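Salicylic acid-binding protein 2 (Nicotiana tabacum, PDB 1Y7I) hydrolyses methyl salicylate to the defence hormone salicylic acid and methanol, a step in the signalling that activates systemic acquired resistance in tobacco. Local coordinates at residues D110-S115 with F192-F197. Residues are numbered along the deposited sequence; the frame is centred on the assembly and turned at random.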
ATOM      1  N   ASP B 110       9.424 -17.879 -22.729  1.00 31.33           N
ATOM      2  CA  ASP B 110       9.586 -18.116 -24.157  1.00 31.01           C
ATOM      3  C   ASP B 110       8.629 -19.215 -24.600  1.00 31.85           C
ATOM      4  O   ASP B 110       8.075 -19.942 -23.770  1.00 32.35           O
ATOM      5  CB  ASP B 110      11.037 -18.487 -24.527  1.00 31.80           C
ATOM      6  CG  ASP B 110      11.466 -19.857 -24.018  1.00 28.80           C
ATOM      7  OD1 ASP B 110      10.650 -20.790 -23.997  1.00 26.40           O
ATOM      8  OD2 ASP B 110      12.651 -20.000 -23.656  1.00 30.73           O
ATOM      9  N   SER B 111       8.423 -19.315 -25.910  1.00 32.15           N
ATOM     10  CA  SER B 111       7.531 -20.313 -26.477  1.00 32.78           C
ATOM     11  C   SER B 111       8.331 -21.444 -27.116  1.00 33.04           C
ATOM     12  O   SER B 111       8.046 -21.867 -28.233  1.00 33.93           O
ATOM     13  CB  SER B 111       6.605 -19.662 -27.513  1.00 32.18           C
ATOM     14  OG  SER B 111       7.332 -18.891 -28.454  1.00 32.43           O
ATOM     15  N   VAL B 112       9.327 -21.937 -26.387  1.00 33.36           N
ATOM     16  CA  VAL B 112      10.177 -23.019 -26.865  1.00 32.95           C
ATOM     17  C   VAL B 112      10.325 -24.100 -25.804  1.00 33.01           C
ATOM     18  O   VAL B 112      10.028 -25.269 -26.055  1.00 35.01           O
ATOM     19  CB  VAL B 112      11.575 -22.498 -27.237  1.00 34.11           C
ATOM     20  CG1 VAL B 112      12.416 -23.623 -27.823  1.00 34.14           C
ATOM     21  CG2 VAL B 112      11.448 -21.351 -28.227  1.00 32.64           C
ATOM     22  N   HIS B 113      10.783 -23.700 -24.620  1.00 32.36           N
ATOM     23  CA  HIS B 113      10.980 -24.622 -23.503  1.00 32.87           C
ATOM     24  C   HIS B 113       9.774 -24.577 -22.578  1.00 32.83           C
ATOM     25  O   HIS B 113       8.786 -23.900 -22.865  1.00 33.27           O
ATOM     26  CB  HIS B 113      12.220 -24.231 -22.689  1.00 31.64           C
ATOM     27  CG  HIS B 113      13.440 -23.979 -23.517  1.00 35.28           C
ATOM     28  ND1 HIS B 113      13.568 -22.879 -24.338  1.00 35.26           N
ATOM     29  CD2 HIS B 113      14.592 -24.679 -23.644  1.00 35.07           C
ATOM     30  CE1 HIS B 113      14.746 -22.912 -24.934  1.00 37.53           C
ATOM     31  NE2 HIS B 113      15.388 -23.995 -24.530  1.00 36.20           N
ATOM     32  N   ASN B 114       9.858 -25.308 -21.468  1.00 33.54           N
ATOM     33  CA  ASN B 114       8.785 -25.313 -20.478  1.00 34.25           C
ATOM     34  C   ASN B 114       8.656 -23.892 -19.957  1.00 33.20           C
ATOM     35  O   ASN B 114       9.636 -23.143 -19.909  1.00 33.29           O
ATOM     36  CB  ASN B 114       9.108 -26.261 -19.316  1.00 33.86           C
ATOM     37  CG  ASN B 114       8.812 -27.720 -19.647  1.00 38.26           C
ATOM     38  OD1 ASN B 114       9.702 -28.570 -19.601  1.00 39.91           O
ATOM     39  ND2 ASN B 114       7.556 -28.016 -19.982  1.00 35.65           N
ATOM     40  N   SER B 115       7.450 -23.526 -19.553  1.00 31.69           N
ATOM     41  CA  SER B 115       7.206 -22.184 -19.059  1.00 29.60           C
ATOM     42  C   SER B 115       8.030 -21.815 -17.828  1.00 26.54           C
ATOM     43  O   SER B 115       8.132 -20.641 -17.474  1.00 26.62           O
ATOM     44  CB  SER B 115       5.713 -22.010 -18.792  1.00 27.90           C
ATOM     45  OG  SER B 115       4.996 -22.210 -19.996  1.00 28.63           O
ATOM     46  N   PHE B 192       3.020 -21.163 -23.256  1.00 28.73           N
ATOM     47  CA  PHE B 192       3.319 -20.182 -24.289  1.00 29.68           C
ATOM     48  C   PHE B 192       3.694 -20.768 -25.648  1.00 29.39           C
ATOM     49  O   PHE B 192       4.685 -21.490 -25.777  1.00 29.44           O
ATOM     50  CB  PHE B 192       4.429 -19.266 -23.782  1.00 27.11           C
ATOM     51  CG  PHE B 192       4.273 -18.890 -22.337  1.00 27.03           C
ATOM     52  CD1 PHE B 192       3.096 -18.309 -21.885  1.00 27.64           C
ATOM     53  CD2 PHE B 192       5.283 -19.155 -21.421  1.00 25.08           C
ATOM     54  CE1 PHE B 192       2.926 -18.000 -20.539  1.00 25.67           C
ATOM     55  CE2 PHE B 192       5.120 -18.848 -20.075  1.00 23.78           C
ATOM     56  CZ  PHE B 192       3.941 -18.272 -19.634  1.00 24.53           C
ATOM     57  N   THR B 193       2.902 -20.439 -26.665  1.00 28.62           N
ATOM     58  CA  THR B 193       3.159 -20.933 -28.014  1.00 29.47           C
ATOM     59  C   THR B 193       3.611 -19.809 -28.942  1.00 31.72           C
ATOM     60  O   THR B 193       3.222 -18.655 -28.768  1.00 30.51           O
ATOM     61  CB  THR B 193       1.900 -21.601 -28.615  1.00 30.74           C
ATOM     62  OG1 THR B 193       0.885 -20.615 -28.837  1.00 27.06           O
ATOM     63  CG2 THR B 193       1.355 -22.669 -27.659  1.00 31.69           C
ATOM     64  N   ASP B 194       4.440 -20.148 -29.927  1.00 33.15           N
ATOM     65  CA  ASP B 194       4.934 -19.154 -30.872  1.00 35.51           C
ATOM     66  C   ASP B 194       3.833 -18.455 -31.659  1.00 35.13           C
ATOM     67  O   ASP B 194       3.948 -17.272 -31.973  1.00 36.30           O
ATOM     68  CB  ASP B 194       5.928 -19.780 -31.856  1.00 37.76           C
ATOM     69  CG  ASP B 194       7.371 -19.590 -31.425  1.00 42.51           C
ATOM     70  OD1 ASP B 194       7.844 -20.345 -30.548  1.00 44.58           O
ATOM     71  OD2 ASP B 194       8.029 -18.671 -31.957  1.00 45.12           O
ATOM     72  N   GLU B 195       2.768 -19.180 -31.980  1.00 35.52           N
ATOM     73  CA  GLU B 195       1.672 -18.597 -32.742  1.00 35.32           C
ATOM     74  C   GLU B 195       0.891 -17.522 -31.985  1.00 33.98           C
ATOM     75  O   GLU B 195       0.447 -16.539 -32.580  1.00 34.73           O
ATOM     76  CB  GLU B 195       0.716 -19.696 -33.224  1.00 39.19           C
ATOM     77  CG  GLU B 195       0.799 -21.011 -32.448  1.00 42.82           C
ATOM     78  CD  GLU B 195       1.902 -21.929 -32.953  1.00 44.47           C
ATOM     79  OE1 GLU B 195       1.870 -22.291 -34.153  1.00 44.79           O
ATOM     80  OE2 GLU B 195       2.796 -22.293 -32.154  1.00 45.21           O
ATOM     81  N   ARG B 196       0.718 -17.695 -30.678  1.00 32.35           N
ATOM     82  CA  ARG B 196      -0.024 -16.712 -29.889  1.00 31.58           C
ATOM     83  C   ARG B 196       0.912 -15.832 -29.052  1.00 29.28           C
ATOM     84  O   ARG B 196       1.104 -14.657 -29.357  1.00 29.40           O
ATOM     85  CB  ARG B 196      -1.054 -17.424 -28.999  1.00 32.84           C
ATOM     86  CG  ARG B 196      -2.063 -18.268 -29.781  1.00 33.68           C
ATOM     87  CD  ARG B 196      -3.141 -18.871 -28.880  1.00 36.55           C
ATOM     88  NE  ARG B 196      -4.126 -17.882 -28.456  1.00 37.61           N
ATOM     89  CZ  ARG B 196      -5.012 -17.310 -29.266  1.00 39.66           C
ATOM     90  NH1 ARG B 196      -5.038 -17.633 -30.552  1.00 41.21           N
ATOM     91  NH2 ARG B 196      -5.868 -16.408 -28.794  1.00 38.73           N
ATOM     92  N   PHE B 197       1.497 -16.401 -28.004  1.00 28.46           N
ATOM     93  CA  PHE B 197       2.422 -15.661 -27.151  1.00 26.33           C
ATOM     94  C   PHE B 197       3.491 -14.951 -27.980  1.00 26.31           C
ATOM     95  O   PHE B 197       3.706 -13.746 -27.843  1.00 24.19           O
ATOM     96  CB  PHE B 197       3.110 -16.619 -26.184  1.00 26.50           C
ATOM     97  CG  PHE B 197       4.279 -16.017 -25.461  1.00 26.92           C
ATOM     98  CD1 PHE B 197       4.085 -15.177 -24.376  1.00 25.51           C
ATOM     99  CD2 PHE B 197       5.578 -16.288 -25.870  1.00 26.52           C
ATOM    100  CE1 PHE B 197       5.169 -14.617 -23.705  1.00 24.91           C
ATOM    101  CE2 PHE B 197       6.668 -15.730 -25.204  1.00 26.46           C
ATOM    102  CZ  PHE B 197       6.459 -14.896 -24.122  1.00 23.61           C
TER
HETATM  103  O   HOH W   1       5.402 -22.891 -29.770  1.00 24.37           O
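Ser-111 and Asp-194 make the direct hydrogen bond between loops 110-115 and 192-197: Ser-111 OG donates to Asp-194 OD1 over 2.6 Å, dropping onto it from above the carboxylate plane, 81° out of it. With chi1 at 50°, OG sits between the backbone N and carbonyl carbon of Ser-111, turned to the acid. Asp-194 OD1 also lies 2.8 Å from Ser-111 O, a close pair of acceptors and no hydrogen bond; the repulsion is probably eased by the hydroxyl on OD1 and, on Ser-111 O, by a bridging water that accepts from Asp-194 N and a weak bond from Lys-190 NZ. Lys-190 NZ also bonds to Phe-192 O, which takes a CA-H...O contact from Ser-111 CA at 3.2 Å.

The two phenylalanine rings pack on loop 110-115. Beside Phe-192 lie two polar atoms: Asp-110 O at the ring edge, near its plane, and Ser-115 OG, bonded to Tyr-191 N, oblique to CE2 at 3.4 Å. Phe-197 sets CD2 against Ser-111 CB and CE2 against Asp-110 CA, both at 3.9 Å. Within loop 192-197, Phe-192 CG lies over one face of the Phe-197 ring, offset toward its rim. Both phenylalanines also reach helix 83-93.

Asp-110 OD1 accepts from Val-112 N, an Asx turn, and with His-113 N makes an Asx motif, shaping the loop that meets 192-197. In this alpha/beta-hydrolase fold, the contact joins connections following strand 98-104 and preceding strand 202-207, neighbours in the central parallel sheet, away from the active site.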